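Local coordinates for putative uncharacterized protein gbs0355 (Streptococcus agalactiae, PDB 3OKZ), which is of unknown function but, as a LytR/CpsA/Psr member represented here by its LCP-domain part, probably helps attach lipid-linked polymers to the cell wall, at residues S42-L47 / K184-V189; A199-S204 / A233-L238; K69-K74 / V101-D106. One frame throughout, in Å; residues are numbered along the deposited sequence.

Interaction 1 (S42-L47 / K184-V189); sequences SDSMIL and KRQREV
Ser44 on strand 41-51 and Gln186 on helix 178-200 bring strand and helix closest, with CA atoms 7.9 Å apart, a gap that Gln186, with its long side chain, bridges. Beyond CG its chain is extended (chi2 -177°) and carries the amide straight to the strand, where it meets the backbone of Asp43 and the side chain of Ser44. The amide carbon Gln186 CD lies 3.8 Å from Ser44 CB and 3.5 Å from Ser44 OG. An amide suits a place beside both a hydroxyl and a main-chain carbonyl, since it can donate and accept. Ser44 is small enough to let the amide come up close, and its first torsion (chi1 -176°) carries OG to the helix side of the strand, toward the amide of Gln186. Further along the strand Ile46 also turns its CB to the helix, while Met45, a selenomethionine, points to the other face of the sheet. The strongest partner of the Asp43 carboxylate lies outside the two segments: a salt bridge with Arg170, while Arg182 and Arg64 stand farther off as long, weak ion pairs. Arg187, next on the helix, is hydrogen-bonded through NH2 to Gln245 OE1. Two residues, Asp43 and Ser44, pair with the single Gly26 of strand 20-28, a classic beta bulge where the chain turns a corner. A bulged strand beside a long helix, bordered by an aspartate among arginines, is consistent with the arginine-rich pocket by which LCP-domain relatives hold the pyrophosphate of a lipid-linked substrate.

Interaction 2 (A199-S204 / A233-L238); sequences ALNSIS and AYKDSL
Asn201 and Lys235 meet through a single polar bond that spans two loops at the surface of the chain. Lys235 NZ donates to Asn201 OD1 at 2.8 Å, and the two side chains cross at about a right angle. The ammonium approaches the carbonyl oxygen from one flank, with a C=O...N angle of 125°, and lies 34° out of the carbonyl plane. Lysine suits the task because its chain runs outward nearly extended and bends only at the last torsion (chi4 72°), which swings NZ onto the amide. NZ has a second, weak partner in the hydroxyl of Tyr206, so two oxygens share the ammonium, one of them weakly.

The firmer packing lies on the apolar side chains of the same segments and their neighbours. Leu198, in the last turns of helix 178-200, packs against the side chains of Lys235 and Leu238, and Ile203 rests on Ile228 and Leu232. The outer part is loose: Asn201 is exposed, and apart from the end of the Lys235 side chain the 233-238 loop brings nothing up to it.

Asparagine also fits its backbone, for it tolerates the positive phi with which the chain leaves the helix. Ser202 follows at the N-cap of helix 203-212, its OG weakly bonded to Ser205 N. Segment 199-204 is thus a tight helix-to-helix turn, with a left-handed residue ending one helix and a serine N-cap starting the next, tied by Asn201 to the 233-238 loop.

Interaction 3 (K69-K74 / V101-D106); sequences KLSGPK and VQDLLD
A loop docked on the last turns of a helix is the element here: Ser71, in the loop after strand 67-69, faces Asp103 of helix 93-105, their CA atoms 7.1 Å apart. The hydroxyl Ser71 OG donates to the carboxylate oxygen Asp103 OD2. The modelled separation is very short and the position of that oxygen less sure, so the exact length is doubtful. Both side chains point at each other from their backbones. In Asp103 the carboxylate carbon stands beside the backbone N (chi1 -74°), which aims the carboxylate at the loop. A serine and an aspartate suit such a partly exposed seam, the hydroxyl as donor and the carboxylate as acceptor. A second bond strengthens the docking, since the backbone carbonyl of Ser71 accepts from Thr100 OG1, nearly one turn earlier on the same helix, while Ser289 touches both Ser71 and Asp103. Behind this polar edge the helix turns its apolar side inward: Val101 and Leu105 pack on Met45 and Leu47 of strand 41-51, and Leu104 and Leu105 lean on helix 264-277.

In the fold
All three contacts are surface contacts in which polar side chains do the touching, but their places differ. Interaction 1 lies near the middle of the chain, its centre about 5 Å from the chain's centre, and joins the central sheet to helix 178-200 beside a cluster of charges. Interaction 2 uses the far end of that helix, about 21 Å away between centres, where one lysine-amide bond links the helix-to-helix turn to the loop after helix 228-232. Interaction 3 is nested in the loop closed by interaction 1 and touches it through apolar packing of helix 93-105 on strand 41-51. Interactions 2 and 3 stand on opposite sides of the chain's centre.

Interaction 1 (S42-L47 / K184-V189)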
loop_
_atom_site.group_PDB
_atom_site.type_symbol
_atom_site.label_atom_id
_atom_site.label_comp_id
_atom_site.label_asym_id
_atom_site.label_seq_id
_atom_site.Cartn_x
_atom_site.Cartn_y
_atom_site.Cartn_z
ATOM N N SER A 42 6.252 -7.476 -1.395
ATOM C CA SER A 42 5.351 -6.344 -1.242
ATOM C C SER A 42 5.784 -5.325 -2.274
ATOM O O SER A 42 6.742 -4.577 -2.069
ATOM C CB SER A 42 5.446 -5.739 0.169
ATOM O OG SER A 42 6.713 -5.145 0.419
ATOM N N ASP A 43 5.079 -5.324 -3.398
ATOM C CA ASP A 43 5.375 -4.414 -4.487
ATOM C C ASP A 43 4.856 -3.033 -4.125
ATOM O O ASP A 43 5.262 -2.027 -4.705
ATOM C CB ASP A 43 4.706 -4.907 -5.762
ATOM C CG ASP A 43 5.300 -4.289 -6.995
ATOM O OD1 ASP A 43 6.517 -4.470 -7.210
ATOM O OD2 ASP A 43 4.552 -3.626 -7.745
ATOM N N SER A 44 3.952 -2.997 -3.152
ATOM C CA SER A 44 3.366 -1.751 -2.695
ATOM C C SER A 44 2.617 -1.942 -1.396
ATOM O O SER A 44 2.017 -2.992 -1.159
ATOM C CB SER A 44 2.392 -1.205 -3.724
ATOM O OG SER A 44 1.904 0.049 -3.296
HETATM N N MSE A 45 2.661 -0.922 -0.549
HETATM C CA MSE A 45 1.953 -0.995 0.701
HETATM C C MSE A 45 1.343 0.334 1.012
HETATM O O MSE A 45 2.045 1.333 1.095
HETATM C CB MSE A 45 2.885 -1.421 1.813
HETATM C CG MSE A 45 2.888 -2.917 2.005
HETATM SE SE MSE A 45 3.876 -3.386 3.552
HETATM C CE MSE A 45 5.648 -3.189 2.811
ATOM N N ILE A 46 0.026 0.348 1.163
ATOM C CA ILE A 46 -0.674 1.589 1.460
ATOM C C ILE A 46 -1.680 1.355 2.559
ATOM O O ILE A 46 -2.502 0.443 2.461
ATOM C CB ILE A 46 -1.455 2.132 0.247
ATOM C CG1 ILE A 46 -0.572 2.140 -0.996
ATOM C CG2 ILE A 46 -1.949 3.525 0.545
ATOM C CD1 ILE A 46 -0.410 0.772 -1.615
ATOM N N LEU A 47 -1.603 2.174 3.603
ATOM C CA LEU A 47 -2.531 2.078 4.719
ATOM C C LEU A 47 -3.670 3.025 4.356
ATOM O O LEU A 47 -3.455 4.225 4.172
ATOM C CB LEU A 47 -1.844 2.502 6.021
ATOM C CG LEU A 47 -2.507 2.174 7.369
ATOM C CD1 LEU A 47 -3.589 3.204 7.712
ATOM C CD2 LEU A 47 -3.078 0.763 7.320
ATOM N N LYS A 184 4.008 8.076 -5.876
ATOM C CA LYS A 184 2.976 9.057 -6.212
ATOM C C LYS A 184 2.206 8.403 -7.350
ATOM O O LYS A 184 0.987 8.310 -7.329
ATOM C CB LYS A 184 3.621 10.371 -6.676
ATOM C CG LYS A 184 2.795 11.625 -6.427
ATOM C CD LYS A 184 2.700 11.950 -4.943
ATOM C CE LYS A 184 1.757 13.132 -4.677
ATOM N NZ LYS A 184 1.505 13.399 -3.216
ATOM N N ARG A 185 2.937 7.905 -8.335
ATOM C CA ARG A 185 2.306 7.253 -9.466
ATOM C C ARG A 185 1.474 6.051 -9.025
ATOM O O ARG A 185 0.398 5.807 -9.562
ATOM C CB ARG A 185 3.367 6.835 -10.499
ATOM C CG ARG A 185 3.710 7.916 -11.513
ATOM C CD ARG A 185 4.902 7.531 -12.373
ATOM N NE ARG A 185 6.157 7.800 -11.676
ATOM C CZ ARG A 185 7.156 6.932 -11.558
ATOM N NH1 ARG A 185 7.057 5.726 -12.099
ATOM N NH2 ARG A 185 8.240 7.262 -10.873
ATOM N N GLN A 186 1.968 5.298 -8.051
ATOM C CA GLN A 186 1.232 4.139 -7.560
ATOM C C GLN A 186 -0.121 4.566 -6.992
ATOM O O GLN A 186 -1.139 3.913 -7.234
ATOM C CB GLN A 186 2.027 3.431 -6.472
ATOM C CG GLN A 186 2.975 2.361 -6.980
ATOM C CD GLN A 186 3.689 1.646 -5.844
ATOM O OE1 GLN A 186 4.415 0.675 -6.062
ATOM N NE2 GLN A 186 3.485 2.131 -4.619
ATOM N N ARG A 187 -0.125 5.663 -6.236
ATOM C CA ARG A 187 -1.344 6.185 -5.628
ATOM C C ARG A 187 -2.298 6.664 -6.707
ATOM O O ARG A 187 -3.506 6.469 -6.627
ATOM C CB ARG A 187 -1.010 7.341 -4.681
ATOM C CG ARG A 187 -0.301 6.945 -3.389
ATOM C CD ARG A 187 0.150 8.188 -2.637
ATOM N NE ARG A 187 1.599 8.223 -2.431
ATOM C CZ ARG A 187 2.306 9.345 -2.345
ATOM N NH1 ARG A 187 1.698 10.518 -2.451
ATOM N NH2 ARG A 187 3.619 9.302 -2.151
ATOM N N GLU A 188 -1.738 7.291 -7.723
ATOM C CA GLU A 188 -2.514 7.797 -8.833
ATOM C C GLU A 188 -3.325 6.692 -9.481
ATOM O O GLU A 188 -4.541 6.808 -9.620
ATOM C CB GLU A 188 -1.574 8.397 -9.871
ATOM C CG GLU A 188 -2.240 9.034 -11.066
ATOM C CD GLU A 188 -1.213 9.614 -12.008
ATOM O OE1 GLU A 188 -0.133 10.009 -11.505
ATOM O OE2 GLU A 188 -1.478 9.682 -13.231
ATOM N N VAL A 189 -2.655 5.621 -9.896
ATOM C CA VAL A 189 -3.355 4.523 -10.544
ATOM C C VAL A 189 -4.491 4.007 -9.646
ATOM O O VAL A 189 -5.598 3.756 -10.121
ATOM C CB VAL A 189 -2.380 3.361 -10.917
ATOM C CG1 VAL A 189 -3.102 2.305 -11.733
ATOM C CG2 VAL A 189 -1.223 3.894 -11.742
#

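Interaction 2 (A199-S204 / A233-L238)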
loop_
_atom_site.group_PDB
_atom_site.type_symbol
_atom_site.label_atom_id
_atom_site.label_comp_id
_atom_site.label_asym_id
_atom_site.label_seq_id
_atom_site.Cartn_x
_atom_site.Cartn_y
_atom_site.Cartn_z
ATOM N N ALA A 199 -17.774 5.847 -10.692
ATOM C CA ALA A 199 -18.531 6.565 -11.712
ATOM C C ALA A 199 -19.545 5.624 -12.350
ATOM O O ALA A 199 -20.643 6.047 -12.716
ATOM C CB ALA A 199 -17.611 7.103 -12.759
ATOM N N LEU A 200 -19.176 4.352 -12.504
ATOM C CA LEU A 200 -20.110 3.384 -13.066
ATOM C C LEU A 200 -21.389 3.504 -12.255
ATOM O O LEU A 200 -22.503 3.406 -12.781
ATOM C CB LEU A 200 -19.583 1.953 -12.931
ATOM C CG LEU A 200 -18.513 1.576 -13.936
ATOM C CD1 LEU A 200 -18.259 0.086 -13.874
ATOM C CD2 LEU A 200 -18.983 1.981 -15.317
ATOM N N ASN A 201 -21.201 3.731 -10.962
ATOM C CA ASN A 201 -22.304 3.869 -10.037
ATOM C C ASN A 201 -23.346 2.828 -10.358
ATOM O O ASN A 201 -24.466 3.150 -10.726
ATOM C CB ASN A 201 -22.921 5.251 -10.142
ATOM C CG ASN A 201 -23.887 5.512 -9.033
ATOM O OD1 ASN A 201 -23.584 5.252 -7.868
ATOM N ND2 ASN A 201 -25.061 6.019 -9.373
ATOM N N SER A 202 -22.955 1.571 -10.232
ATOM C CA SER A 202 -23.843 0.469 -10.517
ATOM C C SER A 202 -23.360 -0.663 -9.641
ATOM O O SER A 202 -22.185 -1.015 -9.682
ATOM C CB SER A 202 -23.728 0.091 -11.988
ATOM O OG SER A 202 -24.685 -0.880 -12.368
ATOM N N ILE A 203 -24.250 -1.223 -8.824
ATOM C CA ILE A 203 -23.846 -2.324 -7.960
ATOM C C ILE A 203 -23.610 -3.540 -8.846
ATOM O O ILE A 203 -22.818 -4.420 -8.522
ATOM C CB ILE A 203 -24.912 -2.624 -6.869
ATOM C CG1 ILE A 203 -24.390 -3.702 -5.912
ATOM C CG2 ILE A 203 -26.192 -3.092 -7.502
ATOM C CD1 ILE A 203 -23.046 -3.378 -5.275
ATOM N N SER A 204 -24.294 -3.562 -9.984
ATOM C CA SER A 204 -24.144 -4.646 -10.949
ATOM C C SER A 204 -22.736 -4.520 -11.525
ATOM O O SER A 204 -21.967 -5.487 -11.576
ATOM C CB SER A 204 -25.179 -4.505 -12.070
ATOM O OG SER A 204 -25.085 -5.563 -13.008
ATOM N N ALA A 233 -22.145 1.840 1.910
ATOM C CA ALA A 233 -22.200 2.879 2.914
ATOM C C ALA A 233 -20.951 3.748 2.877
ATOM O O ALA A 233 -20.967 4.869 3.388
ATOM C CB ALA A 233 -22.369 2.265 4.295
ATOM N N TYR A 234 -19.870 3.250 2.268
ATOM C CA TYR A 234 -18.629 4.028 2.212
ATOM C C TYR A 234 -18.305 4.600 0.825
ATOM O O TYR A 234 -17.303 5.306 0.645
ATOM C CB TYR A 234 -17.454 3.184 2.703
ATOM C CG TYR A 234 -17.652 2.532 4.059
ATOM C CD1 TYR A 234 -18.441 1.393 4.196
ATOM C CD2 TYR A 234 -17.009 3.029 5.199
ATOM C CE1 TYR A 234 -18.585 0.750 5.435
ATOM C CE2 TYR A 234 -17.145 2.398 6.441
ATOM C CZ TYR A 234 -17.932 1.253 6.550
ATOM O OH TYR A 234 -18.044 0.594 7.760
ATOM N N LYS A 235 -19.171 4.307 -0.143
ATOM C CA LYS A 235 -18.999 4.772 -1.521
ATOM C C LYS A 235 -18.854 6.288 -1.632
ATOM O O LYS A 235 -18.136 6.787 -2.496
ATOM C CB LYS A 235 -20.176 4.300 -2.394
ATOM C CG LYS A 235 -20.194 4.907 -3.804
ATOM C CD LYS A 235 -21.586 4.864 -4.407
ATOM C CE LYS A 235 -21.803 5.995 -5.406
ATOM N NZ LYS A 235 -21.057 5.812 -6.688
ATOM N N ASP A 236 -19.540 7.025 -0.767
ATOM C CA ASP A 236 -19.465 8.482 -0.806
ATOM C C ASP A 236 -18.126 8.940 -0.252
ATOM O O ASP A 236 -17.562 9.931 -0.706
ATOM C CB ASP A 236 -20.599 9.096 0.019
ATOM C CG ASP A 236 -21.920 8.394 -0.206
ATOM O OD1 ASP A 236 -22.033 7.207 0.176
ATOM O OD2 ASP A 236 -22.839 9.020 -0.772
ATOM N N SER A 237 -17.629 8.203 0.735
ATOM C CA SER A 237 -16.362 8.522 1.379
ATOM C C SER A 237 -15.206 8.476 0.397
ATOM O O SER A 237 -14.245 9.243 0.511
ATOM C CB SER A 237 -16.089 7.547 2.529
ATOM O OG SER A 237 -17.040 7.722 3.566
ATOM N N LEU A 238 -15.301 7.575 -0.574
ATOM C CA LEU A 238 -14.253 7.426 -1.570
ATOM C C LEU A 238 -14.214 8.621 -2.528
ATOM O O LEU A 238 -13.306 8.743 -3.347
ATOM C CB LEU A 238 -14.476 6.121 -2.334
ATOM C CG LEU A 238 -14.704 4.913 -1.411
ATOM C CD1 LEU A 238 -14.981 3.658 -2.231
ATOM C CD2 LEU A 238 -13.489 4.717 -0.513
#

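Interaction 3 (K69-K74 / V101-D106)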
loop_
_atom_site.group_PDB
_atom_site.type_symbol
_atom_site.label_atom_id
_atom_site.label_comp_id
_atom_site.label_asym_id
_atom_site.label_seq_id
_atom_site.Cartn_x
_atom_site.Cartn_y
_atom_site.Cartn_z
ATOM N N LYS A 69 12.161 -3.217 12.824
ATOM C CA LYS A 69 12.417 -4.479 13.515
ATOM C C LYS A 69 11.212 -5.363 13.215
ATOM O O LYS A 69 10.185 -5.278 13.890
ATOM C CB LYS A 69 12.530 -4.250 15.025
ATOM C CG LYS A 69 12.609 -5.519 15.863
ATOM C CD LYS A 69 12.657 -5.163 17.346
ATOM C CE LYS A 69 12.790 -6.395 18.231
ATOM N NZ LYS A 69 14.019 -7.195 17.924
ATOM N N LEU A 70 11.335 -6.197 12.190
ATOM C CA LEU A 70 10.238 -7.067 11.792
ATOM C C LEU A 70 9.476 -7.690 12.941
ATOM O O LEU A 70 10.069 -8.208 13.881
ATOM C CB LEU A 70 10.740 -8.199 10.909
ATOM C CG LEU A 70 11.560 -7.821 9.689
ATOM C CD1 LEU A 70 11.845 -9.092 8.882
ATOM C CD2 LEU A 70 10.797 -6.790 8.860
ATOM N N SER A 71 8.154 -7.636 12.851
ATOM C CA SER A 71 7.287 -8.242 13.849
ATOM C C SER A 71 6.677 -9.429 13.117
ATOM O O SER A 71 6.410 -9.342 11.923
ATOM C CB SER A 71 6.190 -7.267 14.278
ATOM O OG SER A 71 6.747 -6.078 14.802
ATOM N N GLY A 72 6.473 -10.540 13.816
ATOM C CA GLY A 72 5.896 -11.705 13.167
ATOM C C GLY A 72 5.656 -12.888 14.087
ATOM O O GLY A 72 5.778 -12.767 15.310
ATOM N N PRO A 73 5.299 -14.052 13.525
ATOM C CA PRO A 73 5.043 -15.262 14.311
ATOM C C PRO A 73 6.333 -15.972 14.735
ATOM O O PRO A 73 7.255 -16.166 13.934
ATOM C CB PRO A 73 4.172 -16.096 13.372
ATOM C CG PRO A 73 4.718 -15.755 12.041
ATOM C CD PRO A 73 4.903 -14.252 12.123
ATOM N N LYS A 74 6.391 -16.355 16.004
ATOM C CA LYS A 74 7.571 -17.013 16.554
ATOM C C LYS A 74 8.134 -18.102 15.647
ATOM O O LYS A 74 9.339 -18.343 15.622
ATOM C CB LYS A 74 7.242 -17.591 17.932
ATOM C CG LYS A 74 8.395 -18.309 18.600
ATOM C CD LYS A 74 8.036 -18.718 20.020
ATOM C CE LYS A 74 9.152 -19.520 20.652
ATOM N NZ LYS A 74 10.438 -18.784 20.565
ATOM N N VAL A 101 3.335 -3.914 10.051
ATOM C CA VAL A 101 2.721 -2.612 9.816
ATOM C C VAL A 101 1.955 -2.114 11.026
ATOM O O VAL A 101 1.953 -0.911 11.318
ATOM C CB VAL A 101 1.777 -2.645 8.591
ATOM C CG1 VAL A 101 0.825 -1.445 8.621
ATOM C CG2 VAL A 101 2.615 -2.635 7.296
ATOM N N GLN A 102 1.299 -3.027 11.733
ATOM C CA GLN A 102 0.555 -2.621 12.909
ATOM C C GLN A 102 1.538 -2.084 13.945
ATOM O O GLN A 102 1.273 -1.069 14.589
ATOM C CB GLN A 102 -0.253 -3.796 13.473
ATOM C CG GLN A 102 -1.383 -4.260 12.555
ATOM C CD GLN A 102 -2.354 -5.221 13.218
ATOM O OE1 GLN A 102 -3.382 -5.566 12.646
ATOM N NE2 GLN A 102 -2.033 -5.652 14.421
ATOM N N ASP A 103 2.687 -2.743 14.091
ATOM C CA ASP A 103 3.682 -2.289 15.058
ATOM C C ASP A 103 4.390 -1.018 14.624
ATOM O O ASP A 103 4.874 -0.253 15.463
ATOM C CB ASP A 103 4.721 -3.373 15.322
ATOM C CG ASP A 103 4.177 -4.497 16.183
ATOM O OD1 ASP A 103 3.226 -4.236 16.965
ATOM O OD2 ASP A 103 4.714 -5.632 16.084
ATOM N N LEU A 104 4.463 -0.807 13.311
ATOM C CA LEU A 104 5.093 0.383 12.759
ATOM C C LEU A 104 4.295 1.635 13.117
ATOM O O LEU A 104 4.846 2.620 13.610
ATOM C CB LEU A 104 5.183 0.270 11.236
ATOM C CG LEU A 104 5.249 1.587 10.439
ATOM C CD1 LEU A 104 6.519 2.366 10.781
ATOM C CD2 LEU A 104 5.187 1.274 8.952
ATOM N N LEU A 105 2.991 1.587 12.861
ATOM C CA LEU A 105 2.122 2.721 13.130
ATOM C C LEU A 105 1.490 2.762 14.514
ATOM O O LEU A 105 0.888 3.769 14.873
ATOM C CB LEU A 105 1.011 2.769 12.095
ATOM C CG LEU A 105 1.438 2.888 10.638
ATOM C CD1 LEU A 105 0.190 2.781 9.758
ATOM C CD2 LEU A 105 2.162 4.211 10.413
ATOM N N ASP A 106 1.617 1.687 15.287
ATOM C CA ASP A 106 1.023 1.642 16.625
ATOM C C ASP A 106 -0.493 1.741 16.510
ATOM O O ASP A 106 -1.116 2.676 17.033
ATOM C CB ASP A 106 1.530 2.801 17.485
ATOM C CG ASP A 106 0.989 2.748 18.896
ATOM O OD1 ASP A 106 1.148 1.692 19.542
ATOM O OD2 ASP A 106 0.406 3.750 19.360
#